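Local atomic coordinates of glutathione s-transferase S2 (PDB entry 5H5L), a protein that probably catalyses the transfer of glutathione to electrophilic substrates such as organic halides, and belongs to the sigma-class prostaglandin D synthases. Residues H136-G141 / Y174-A179; E82-M87 / N146-W151; T120-T125 / T165-I170; W151-F156 / K178-K183. All coordinates share one frame; numbering follows the deposited sequence.

The four contacts tie together helices and loops of the C-terminal helical domain. Contacts 3 and 4 are buried; contact 3 is apolar packing on an indole, contact 4 sets a leucine against a buried aspartate and a phenyl edge. Contact 1 is mixed: isoleucines meet on its inner side, while a lysine chain lies over a histidine ring nearer solvent. Contact 2 is a surface contact, held by a salt bridge and an amide hydrogen bond. Contacts 1 and 3 both use helix 111-139, near its end and in its middle. Contacts 1 and 4 share helix 175-185, with I137 CD1 3.7 Å from L180 CD2. Contacts 2 and 4 share W151, where the loop of contact 2 becomes helix 151-164.

Contact 1: H136-G141 / Y174-A179; sequences HIKNNG and YEHIKA. With EDO (1,2-ethanediol), chain H.
K138 lays its aliphatic chain over one face of the H176 ring. Its CB sits 3.5 Å from the ring centroid and only 6° off the ring normal, a CH-pi contact. The chain then runs on extended, and CD is 3.7 Å from H176 CE1. The ammonium does not bond the ring: K138 NZ is 5.1 Å from H176 NE2. The opposite face of the imidazole lies against CG of E175. H176 has its CG beside the backbone N (chi1 -59°), which turns the ring to K138. An alanine at H176 would probably open a gap beneath the K138 chain and let that lysine swing more freely. The contact joins the last turns of helix 111-139 to the first turn of helix 175-185, in the all-helical C-terminal domain of the glutathione transferase fold. Y174 is the N-cap of the second helix, and OD1 of N134 accepts the backbone N-H of both H176 and I177. Deeper in, I137 runs alongside H176, the two side chains pointing opposite ways. I137 CG2 rests 3.7 Å from H176 O. I137 also crosses I177 at about a right angle, with CD1 4.1 Å from I177 CG1. Near the helix end, N140 folds back over the H136 ring, and its ND2 donates to H136 O at 2.8 Å.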
# COMPACT_ATOMS: atom_id res chain seq x y z
N HIS B 136 -9.51 16.04 7.95
CA HIS B 136 -8.15 15.76 8.39
C HIS B 136 -7.20 16.85 7.94
O HIS B 136 -6.37 17.33 8.72
CB HIS B 136 -7.72 14.40 7.85
CG HIS B 136 -6.38 13.96 8.32
ND1 HIS B 136 -6.21 13.25 9.48
CD2 HIS B 136 -5.15 14.09 7.77
CE1 HIS B 136 -4.92 12.96 9.63
NE2 HIS B 136 -4.26 13.45 8.59
N ILE B 137 -7.31 17.28 6.68
CA ILE B 137 -6.45 18.34 6.19
C ILE B 137 -6.72 19.64 6.95
O ILE B 137 -5.78 20.34 7.36
CB ILE B 137 -6.64 18.52 4.68
CG1 ILE B 137 -6.09 17.29 3.90
CG2 ILE B 137 -5.94 19.78 4.19
CD1 ILE B 137 -6.52 17.32 2.49
N LYS B 138 -7.99 19.98 7.15
CA LYS B 138 -8.33 21.15 7.97
C LYS B 138 -7.64 21.14 9.32
O LYS B 138 -7.13 22.17 9.78
CB LYS B 138 -9.85 21.21 8.17
CG LYS B 138 -10.36 22.18 9.28
CD LYS B 138 -11.89 22.11 9.37
CE LYS B 138 -12.53 23.36 9.98
NZ LYS B 138 -14.02 23.41 9.75
N ASN B 139 -7.65 20.00 10.00
CA ASN B 139 -7.13 19.89 11.36
C ASN B 139 -5.65 19.53 11.43
O ASN B 139 -5.10 19.44 12.54
CB ASN B 139 -7.94 18.86 12.16
CG ASN B 139 -9.33 19.36 12.50
OD1 ASN B 139 -9.48 20.23 13.35
ND2 ASN B 139 -10.34 18.83 11.82
N ASN B 140 -4.98 19.38 10.31
CA ASN B 140 -3.56 19.07 10.24
C ASN B 140 -2.78 20.14 9.50
O ASN B 140 -1.83 19.82 8.77
CB ASN B 140 -3.33 17.72 9.55
CG ASN B 140 -3.49 16.55 10.49
OD1 ASN B 140 -2.51 15.98 10.96
ND2 ASN B 140 -4.74 16.19 10.76
N GLY B 141 -3.20 21.39 9.62
CA GLY B 141 -2.45 22.50 9.08
C GLY B 141 -2.55 22.74 7.60
O GLY B 141 -1.73 23.45 7.05
N TYR B 174 -15.03 20.20 -1.49
CA TYR B 174 -14.19 19.88 -0.34
C TYR B 174 -13.11 20.96 -0.27
O TYR B 174 -12.05 20.84 -0.86
CB TYR B 174 -13.61 18.47 -0.47
CG TYR B 174 -14.69 17.44 -0.61
CD1 TYR B 174 -15.42 17.01 0.51
CD2 TYR B 174 -15.03 16.93 -1.84
CE1 TYR B 174 -16.40 16.08 0.40
CE2 TYR B 174 -16.03 15.99 -1.97
CZ TYR B 174 -16.72 15.57 -0.86
OH TYR B 174 -17.72 14.64 -1.01
N GLU B 175 -13.42 22.00 0.51
CA GLU B 175 -12.62 23.22 0.58
C GLU B 175 -11.16 22.92 0.91
O GLU B 175 -10.26 23.54 0.34
CB GLU B 175 -13.23 24.15 1.64
CG GLU B 175 -12.41 25.37 2.04
CD GLU B 175 -13.08 26.20 3.17
OE1 GLU B 175 -14.29 26.00 3.45
OE2 GLU B 175 -12.39 27.06 3.78
N HIS B 176 -10.91 22.02 1.85
CA HIS B 176 -9.53 21.83 2.27
C HIS B 176 -8.75 20.92 1.31
O HIS B 176 -7.55 21.12 1.13
CB HIS B 176 -9.53 21.34 3.70
CG HIS B 176 -10.21 22.31 4.62
ND1 HIS B 176 -11.50 22.14 5.08
CD2 HIS B 176 -9.80 23.51 5.09
CE1 HIS B 176 -11.84 23.18 5.82
NE2 HIS B 176 -10.82 24.03 5.84
N ILE B 177 -9.42 19.95 0.67
CA ILE B 177 -8.78 19.21 -0.42
C ILE B 177 -8.42 20.15 -1.56
O ILE B 177 -7.29 20.13 -2.06
CB ILE B 177 -9.68 18.06 -0.90
CG1 ILE B 177 -9.92 17.08 0.24
CG2 ILE B 177 -9.07 17.36 -2.09
CD1 ILE B 177 -10.92 15.93 -0.17
N LYS B 178 -9.36 20.99 -1.98
CA LYS B 178 -9.10 21.88 -3.11
C LYS B 178 -7.99 22.88 -2.80
O LYS B 178 -7.20 23.24 -3.68
CB LYS B 178 -10.40 22.60 -3.50
CG LYS B 178 -10.24 23.64 -4.59
CD LYS B 178 -9.91 22.99 -5.92
CE LYS B 178 -9.75 24.05 -7.01
NZ LYS B 178 -9.21 23.46 -8.26
N ALA B 179 -7.94 23.37 -1.55
CA ALA B 179 -6.86 24.24 -1.10
C ALA B 179 -5.48 23.55 -1.13
O ALA B 179 -4.47 24.17 -1.48
CB ALA B 179 -7.14 24.69 0.32
C1 EDO H . -19.67 16.86 1.41
O1 EDO H . -20.33 15.97 0.45
C2 EDO H . -19.77 18.36 1.07
O2 EDO H . -19.11 19.18 2.07

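Contact 2: E82-M87 / N146-W151; sequences EWEDLM and NGKLSW
E84 starts its path beside the N146 amide, with CB 3.6 Å from N146 ND2. Its CG comes next and lies 3.5 Å from N146 OD1. From there the chain is extended, and its carboxylate stacks over that amide with the planes 24° apart. At the tip OE1 takes a salt bridge from K148 NZ at 2.8 Å, on its syn side. The same OE1 accepts the backbone N-H of S80, so two donors hold it. Below, N146 ND2 gives E84 O a nearly straight bond of 2.9 Å (172° at the hydrogen), reaching it from above the carbonyl plane. N146 OD1 in turn lies 3.4 Å from M87 CB. An alanine at E84 would probably leave the K148 ammonium and the S80 N-H without this acceptor and uncover the N146 amide. Farther along, one water accepts from W151 NE1 and donates to D85 OD1. The loop thus fastens to the first turns of helix 82-106 just before helix 151-164 begins. W151 continues inward against helix 64-75, while W83 and M87 pack on V61, in strand 59-62 of the second subunit.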
# COMPACT_ATOMS: atom_id res chain seq x y z
N GLU B 82 9.79 8.47 13.21
CA GLU B 82 8.96 7.37 12.73
C GLU B 82 7.48 7.71 12.82
O GLU B 82 6.69 7.29 11.97
CB GLU B 82 9.20 6.07 13.49
CG GLU B 82 10.63 5.63 13.59
CD GLU B 82 11.26 6.23 14.81
OE1 GLU B 82 11.71 7.38 14.70
OE2 GLU B 82 11.23 5.57 15.89
N TRP B 83 7.08 8.43 13.88
CA TRP B 83 5.68 8.78 14.05
C TRP B 83 5.21 9.68 12.92
O TRP B 83 4.11 9.50 12.38
CB TRP B 83 5.44 9.46 15.40
CG TRP B 83 4.01 9.81 15.59
CD1 TRP B 83 3.43 11.01 15.38
CD2 TRP B 83 2.95 8.92 16.01
NE1 TRP B 83 2.09 10.94 15.63
CE2 TRP B 83 1.77 9.66 16.02
CE3 TRP B 83 2.91 7.57 16.37
CZ2 TRP B 83 0.54 9.11 16.39
CZ3 TRP B 83 1.69 7.02 16.74
CH2 TRP B 83 0.52 7.80 16.75
N GLU B 84 6.04 10.65 12.54
CA GLU B 84 5.66 11.53 11.45
C GLU B 84 5.54 10.77 10.14
O GLU B 84 4.60 11.01 9.37
CB GLU B 84 6.66 12.69 11.33
CG GLU B 84 6.47 13.71 12.41
CD GLU B 84 7.16 15.01 12.10
OE1 GLU B 84 7.90 15.10 11.10
OE2 GLU B 84 6.92 15.95 12.88
N ASP B 85 6.45 9.81 9.88
CA ASP B 85 6.27 8.98 8.69
C ASP B 85 5.01 8.13 8.77
O ASP B 85 4.35 7.89 7.76
CB ASP B 85 7.49 8.09 8.45
CG ASP B 85 8.63 8.83 7.78
OD1 ASP B 85 8.37 9.64 6.86
OD2 ASP B 85 9.79 8.61 8.17
N LEU B 86 4.69 7.62 9.96
CA LEU B 86 3.45 6.87 10.11
C LEU B 86 2.25 7.73 9.74
O LEU B 86 1.31 7.26 9.10
CB LEU B 86 3.29 6.36 11.53
CG LEU B 86 2.04 5.53 11.86
CD1 LEU B 86 1.94 4.28 10.99
CD2 LEU B 86 2.05 5.15 13.35
N MET B 87 2.26 9.00 10.12
CA MET B 87 1.15 9.88 9.81
C MET B 87 1.00 10.11 8.32
O MET B 87 -0.13 10.27 7.82
CB MET B 87 1.33 11.20 10.55
CG MET B 87 1.29 11.06 12.08
SD MET B 87 -0.27 10.47 12.73
CE MET B 87 0.05 8.71 12.90
N ASN B 146 1.08 16.02 9.55
CA ASN B 146 2.14 16.67 10.33
C ASN B 146 2.20 18.19 10.10
O ASN B 146 3.22 18.83 10.39
CB ASN B 146 3.51 16.07 10.02
CG ASN B 146 3.55 14.56 10.20
OD1 ASN B 146 3.17 14.02 11.24
ND2 ASN B 146 4.07 13.88 9.18
N GLY B 147 1.15 18.80 9.57
CA GLY B 147 1.19 20.23 9.34
C GLY B 147 2.27 20.69 8.39
O GLY B 147 2.66 21.85 8.44
N LYS B 148 2.77 19.82 7.51
CA LYS B 148 3.77 20.26 6.54
C LYS B 148 3.71 19.40 5.29
O LYS B 148 3.20 18.27 5.30
CB LYS B 148 5.20 20.23 7.14
CG LYS B 148 5.67 18.88 7.65
CD LYS B 148 7.00 18.96 8.45
CE LYS B 148 7.40 17.59 8.97
NZ LYS B 148 8.56 17.51 9.92
N LEU B 149 4.23 19.97 4.20
CA LEU B 149 4.23 19.32 2.89
C LEU B 149 4.95 17.97 2.95
O LEU B 149 6.05 17.86 3.50
CB LEU B 149 4.91 20.21 1.86
CG LEU B 149 4.86 19.67 0.42
CD1 LEU B 149 3.47 19.83 -0.17
CD2 LEU B 149 5.85 20.36 -0.45
N SER B 150 4.33 16.95 2.38
CA SER B 150 4.94 15.63 2.30
C SER B 150 4.81 15.06 0.90
O SER B 150 4.07 15.57 0.06
CB SER B 150 4.32 14.68 3.33
OG SER B 150 3.00 14.27 2.98
N TRP B 151 5.56 13.96 0.65
CA TRP B 151 5.37 13.20 -0.58
C TRP B 151 3.94 12.70 -0.67
O TRP B 151 3.40 12.54 -1.76
CB TRP B 151 6.37 12.00 -0.65
CG TRP B 151 6.09 10.94 0.38
CD1 TRP B 151 6.63 10.86 1.64
CD2 TRP B 151 5.21 9.82 0.24
NE1 TRP B 151 6.14 9.76 2.29
CE2 TRP B 151 5.27 9.11 1.45
CE3 TRP B 151 4.37 9.36 -0.78
CZ2 TRP B 151 4.54 7.97 1.67
CZ3 TRP B 151 3.64 8.23 -0.57
CH2 TRP B 151 3.70 7.54 0.65
O HOH W 1 6.77 8.46 4.83

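Contact 3: T120-T125 / T165-I170; sequences TLLNET and TIWSDI
L122 and W167 both carry CG beside the backbone N (chi1 -70° and -55°), and these turns bring the leucine methyls onto the indole. L122 CD2 stands over the five-membered ring, 3.9 Å from its centroid and 13° off the normal, a CH-pi contact. Its sister methyl CD1 touches the pyrrole side, 3.8 Å from W167 NE1. That nitrogen is not left to the methyl: it donates to the E118 carboxylate, which helps fix how the indole is turned. L121 reaches the far end of the same ring system, where CD2 lies 3.8 Å from W167 CH2. The contact joins helix 111-139 to the loop between helices 151-164 and 175-185, inside the helical C-terminal domain. The loop makes a type I beta turn from W167 to I170, which brings these two ends to L122. I170 CD1 packs 3.9 Å from L122 CD2. On the other face of the indole lies CG2 of I166, and the ring of W105 on helix 82-106 also meets the indole. The facing helix widens into a pi-type turn at 121-125, where T120 O accepts from both E124 N and T125 N.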
# COMPACT_ATOMS: atom_id res chain seq x y z
N THR B 120 -22.78 4.46 -6.62
CA THR B 120 -22.29 4.21 -5.26
C THR B 120 -21.02 5.01 -5.00
O THR B 120 -20.88 5.66 -3.96
CB THR B 120 -22.06 2.72 -5.06
OG1 THR B 120 -23.29 2.01 -5.27
CG2 THR B 120 -21.52 2.41 -3.65
N LEU B 121 -20.09 4.98 -5.97
CA LEU B 121 -18.85 5.73 -5.87
C LEU B 121 -19.13 7.22 -5.63
O LEU B 121 -18.62 7.82 -4.68
CB LEU B 121 -18.05 5.52 -7.15
CG LEU B 121 -16.76 6.29 -7.32
CD1 LEU B 121 -15.77 5.97 -6.15
CD2 LEU B 121 -16.19 5.87 -8.67
N LEU B 122 -19.97 7.82 -6.45
CA LEU B 122 -20.15 9.26 -6.34
C LEU B 122 -20.99 9.65 -5.13
O LEU B 122 -20.71 10.68 -4.50
CB LEU B 122 -20.76 9.80 -7.62
CG LEU B 122 -19.87 9.81 -8.85
CD1 LEU B 122 -20.67 10.14 -10.11
CD2 LEU B 122 -18.76 10.82 -8.62
N ASN B 123 -21.99 8.87 -4.74
CA ASN B 123 -22.87 9.33 -3.67
C ASN B 123 -22.63 8.67 -2.31
O ASN B 123 -23.15 9.17 -1.32
CB ASN B 123 -24.34 9.14 -4.08
CG ASN B 123 -24.63 9.71 -5.49
OD1 ASN B 123 -23.88 10.52 -6.02
ND2 ASN B 123 -25.76 9.30 -6.06
N GLU B 124 -21.84 7.60 -2.22
CA GLU B 124 -21.47 7.05 -0.91
C GLU B 124 -19.96 7.03 -0.67
O GLU B 124 -19.49 7.60 0.33
CB GLU B 124 -22.08 5.66 -0.77
CG GLU B 124 -23.60 5.74 -0.37
CD GLU B 124 -24.54 5.12 -1.39
OE1 GLU B 124 -24.15 4.09 -2.00
OE2 GLU B 124 -25.65 5.65 -1.58
N THR B 125 -19.18 6.48 -1.60
CA THR B 125 -17.76 6.27 -1.34
C THR B 125 -16.97 7.57 -1.28
O THR B 125 -16.18 7.79 -0.35
CB THR B 125 -17.17 5.36 -2.39
OG1 THR B 125 -17.96 4.17 -2.46
CG2 THR B 125 -15.73 4.96 -2.03
N THR B 165 -10.27 14.62 -14.38
CA THR B 165 -10.48 14.49 -15.82
C THR B 165 -11.75 13.71 -16.15
O THR B 165 -12.25 13.83 -17.28
CB THR B 165 -9.28 13.85 -16.50
OG1 THR B 165 -9.19 12.47 -16.12
CG2 THR B 165 -7.98 14.59 -16.13
N ILE B 166 -12.27 12.92 -15.21
CA ILE B 166 -13.54 12.20 -15.36
C ILE B 166 -14.70 12.94 -14.68
O ILE B 166 -15.75 13.15 -15.29
CB ILE B 166 -13.40 10.77 -14.78
CG1 ILE B 166 -12.28 10.01 -15.48
CG2 ILE B 166 -14.75 10.03 -14.86
CD1 ILE B 166 -12.56 9.72 -16.94
N TRP B 167 -14.54 13.29 -13.42
CA TRP B 167 -15.57 13.99 -12.65
C TRP B 167 -14.99 15.36 -12.32
O TRP B 167 -14.26 15.53 -11.34
CB TRP B 167 -15.96 13.17 -11.41
CG TRP B 167 -16.39 11.76 -11.74
CD1 TRP B 167 -17.60 11.37 -12.23
CD2 TRP B 167 -15.62 10.55 -11.56
NE1 TRP B 167 -17.63 10.01 -12.39
CE2 TRP B 167 -16.44 9.48 -11.99
CE3 TRP B 167 -14.34 10.28 -11.09
CZ2 TRP B 167 -16.00 8.15 -11.97
CZ3 TRP B 167 -13.90 8.96 -11.06
CH2 TRP B 167 -14.74 7.91 -11.50
N SER B 168 -15.29 16.35 -13.16
CA SER B 168 -14.49 17.57 -13.19
C SER B 168 -14.65 18.39 -11.91
O SER B 168 -13.70 19.02 -11.44
CB SER B 168 -14.89 18.42 -14.40
OG SER B 168 -16.25 18.80 -14.30
N ASP B 169 -15.85 18.40 -11.33
CA ASP B 169 -16.15 19.26 -10.20
C ASP B 169 -15.90 18.57 -8.87
O ASP B 169 -16.06 19.20 -7.82
CB ASP B 169 -17.62 19.69 -10.27
CG ASP B 169 -18.58 18.52 -10.07
OD1 ASP B 169 -18.22 17.36 -10.37
OD2 ASP B 169 -19.72 18.77 -9.62
N ILE B 170 -15.45 17.32 -8.91
CA ILE B 170 -15.61 16.41 -7.79
C ILE B 170 -14.94 16.94 -6.52
O ILE B 170 -15.52 16.86 -5.44
CB ILE B 170 -15.09 15.02 -8.20
CG1 ILE B 170 -15.60 13.96 -7.24
CG2 ILE B 170 -13.56 15.02 -8.29
CD1 ILE B 170 -15.43 12.56 -7.77

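Contact 4: W151-F156 / K178-K183; sequences WGDIYF and KALNDK
The N-capping box at the start of helix 151-164 supplies D153, and L180 of helix 175-185 packs against that aspartate. The two side chains run crosswise. L180 CD2 lies 3.6 Å from D153 OD1, and the other methyl, CD1, lies 3.8 Å from the same oxygen. These are packing contacts; the polar partners of the carboxylate are backbone N-H groups. OD2 accepts the backbone N-H of S150, and OD1 accepts that of L144. Backbone donors thus satisfy both oxygens of a buried acid, and the nearby helix N-terminus probably favours its negative charge. One turn on, F156 takes the same leucine at its ring edge. Its CG lies anti to the backbone N (chi1 179°), which carries the ring out toward L180, and CD2 is 4.0 Å from L180 CD2. The phenyl ring also meets F95 of helix 82-106 edge-to-face. Within helix 175-185, N181 ND2 donates to D182 OD1 at 3.0 Å. K178 NZ makes a weak salt bridge to that oxygen at 3.4 Å. Y155, next to F156, hydrogen-bonds through OH to S64, a glutathione-binding residue. S150 at the N-cap, with its side chain on a first-turn backbone N, and D153 three residues later form the capping box known from the glutathione transferase family.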
# COMPACT_ATOMS: atom_id res chain seq x y z
N TRP B 151 5.56 13.96 0.65
CA TRP B 151 5.37 13.20 -0.58
C TRP B 151 3.94 12.70 -0.67
O TRP B 151 3.40 12.54 -1.76
CB TRP B 151 6.37 12.00 -0.65
CG TRP B 151 6.09 10.94 0.38
CD1 TRP B 151 6.63 10.86 1.64
CD2 TRP B 151 5.21 9.82 0.24
NE1 TRP B 151 6.14 9.76 2.29
CE2 TRP B 151 5.27 9.11 1.45
CE3 TRP B 151 4.37 9.36 -0.78
CZ2 TRP B 151 4.54 7.97 1.67
CZ3 TRP B 151 3.64 8.23 -0.57
CH2 TRP B 151 3.70 7.54 0.65
N GLY B 152 3.31 12.49 0.48
CA GLY B 152 1.92 12.10 0.47
C GLY B 152 1.02 13.13 -0.20
O GLY B 152 0.11 12.77 -0.97
N ASP B 153 1.22 14.41 0.09
CA ASP B 153 0.44 15.46 -0.57
C ASP B 153 0.60 15.39 -2.09
O ASP B 153 -0.37 15.52 -2.85
CB ASP B 153 0.88 16.84 -0.07
CG ASP B 153 0.70 17.01 1.43
OD1 ASP B 153 -0.41 16.75 1.93
OD2 ASP B 153 1.70 17.35 2.12
N ILE B 154 1.82 15.17 -2.54
CA ILE B 154 2.08 15.13 -3.97
C ILE B 154 1.46 13.91 -4.61
O ILE B 154 0.87 14.00 -5.68
CB ILE B 154 3.60 15.23 -4.15
CG1 ILE B 154 4.02 16.66 -3.75
CG2 ILE B 154 4.00 14.96 -5.59
CD1 ILE B 154 5.51 16.87 -3.65
N TYR B 155 1.54 12.76 -3.95
CA TYR B 155 0.90 11.56 -4.47
C TYR B 155 -0.61 11.76 -4.54
O TYR B 155 -1.24 11.46 -5.56
CB TYR B 155 1.28 10.39 -3.55
CG TYR B 155 0.89 9.02 -4.02
CD1 TYR B 155 1.80 8.23 -4.71
CD2 TYR B 155 -0.36 8.48 -3.72
CE1 TYR B 155 1.48 6.94 -5.11
CE2 TYR B 155 -0.69 7.21 -4.12
CZ TYR B 155 0.24 6.44 -4.82
OH TYR B 155 -0.09 5.18 -5.23
N PHE B 156 -1.20 12.28 -3.47
CA PHE B 156 -2.65 12.47 -3.36
C PHE B 156 -3.17 13.39 -4.47
O PHE B 156 -4.10 13.03 -5.22
CB PHE B 156 -2.89 13.01 -1.95
CG PHE B 156 -4.32 13.32 -1.58
CD1 PHE B 156 -5.29 12.34 -1.52
CD2 PHE B 156 -4.66 14.59 -1.16
CE1 PHE B 156 -6.61 12.66 -1.12
CE2 PHE B 156 -5.94 14.89 -0.75
CZ PHE B 156 -6.90 13.93 -0.73
N LYS B 178 -9.36 20.99 -1.98
CA LYS B 178 -9.10 21.88 -3.11
C LYS B 178 -7.99 22.88 -2.80
O LYS B 178 -7.20 23.24 -3.68
CB LYS B 178 -10.40 22.60 -3.50
CG LYS B 178 -10.24 23.64 -4.59
CD LYS B 178 -9.91 22.99 -5.92
CE LYS B 178 -9.75 24.05 -7.01
NZ LYS B 178 -9.21 23.46 -8.26
N ALA B 179 -7.94 23.37 -1.55
CA ALA B 179 -6.86 24.24 -1.10
C ALA B 179 -5.48 23.55 -1.13
O ALA B 179 -4.47 24.17 -1.48
CB ALA B 179 -7.14 24.69 0.32
N LEU B 180 -5.41 22.28 -0.71
CA LEU B 180 -4.15 21.55 -0.85
C LEU B 180 -3.81 21.35 -2.33
O LEU B 180 -2.65 21.46 -2.73
CB LEU B 180 -4.27 20.22 -0.14
CG LEU B 180 -3.07 19.27 -0.15
CD1 LEU B 180 -1.83 19.92 0.48
CD2 LEU B 180 -3.49 17.99 0.53
N ASN B 181 -4.83 21.06 -3.14
CA ASN B 181 -4.61 20.89 -4.57
C ASN B 181 -3.95 22.11 -5.17
O ASN B 181 -2.99 22.00 -5.94
CB ASN B 181 -5.92 20.63 -5.29
CG ASN B 181 -5.74 20.70 -6.80
OD1 ASN B 181 -5.52 19.67 -7.45
ND2 ASN B 181 -5.78 21.91 -7.35
N ASP B 182 -4.49 23.30 -4.87
CA ASP B 182 -3.97 24.52 -5.48
C ASP B 182 -2.55 24.79 -5.02
O ASP B 182 -1.72 25.26 -5.79
CB ASP B 182 -4.87 25.71 -5.16
CG ASP B 182 -6.28 25.53 -5.70
OD1 ASP B 182 -6.49 24.70 -6.63
OD2 ASP B 182 -7.20 26.21 -5.19
N LYS B 183 -2.26 24.46 -3.77
CA LYS B 183 -0.93 24.66 -3.21
C LYS B 183 0.10 23.75 -3.88
O LYS B 183 1.21 24.18 -4.20
CB LYS B 183 -1.01 24.41 -1.71
CG LYS B 183 0.24 24.43 -0.94
CD LYS B 183 -0.03 24.85 0.51
CE LYS B 183 -1.14 24.05 1.19
NZ LYS B 183 -1.55 24.65 2.51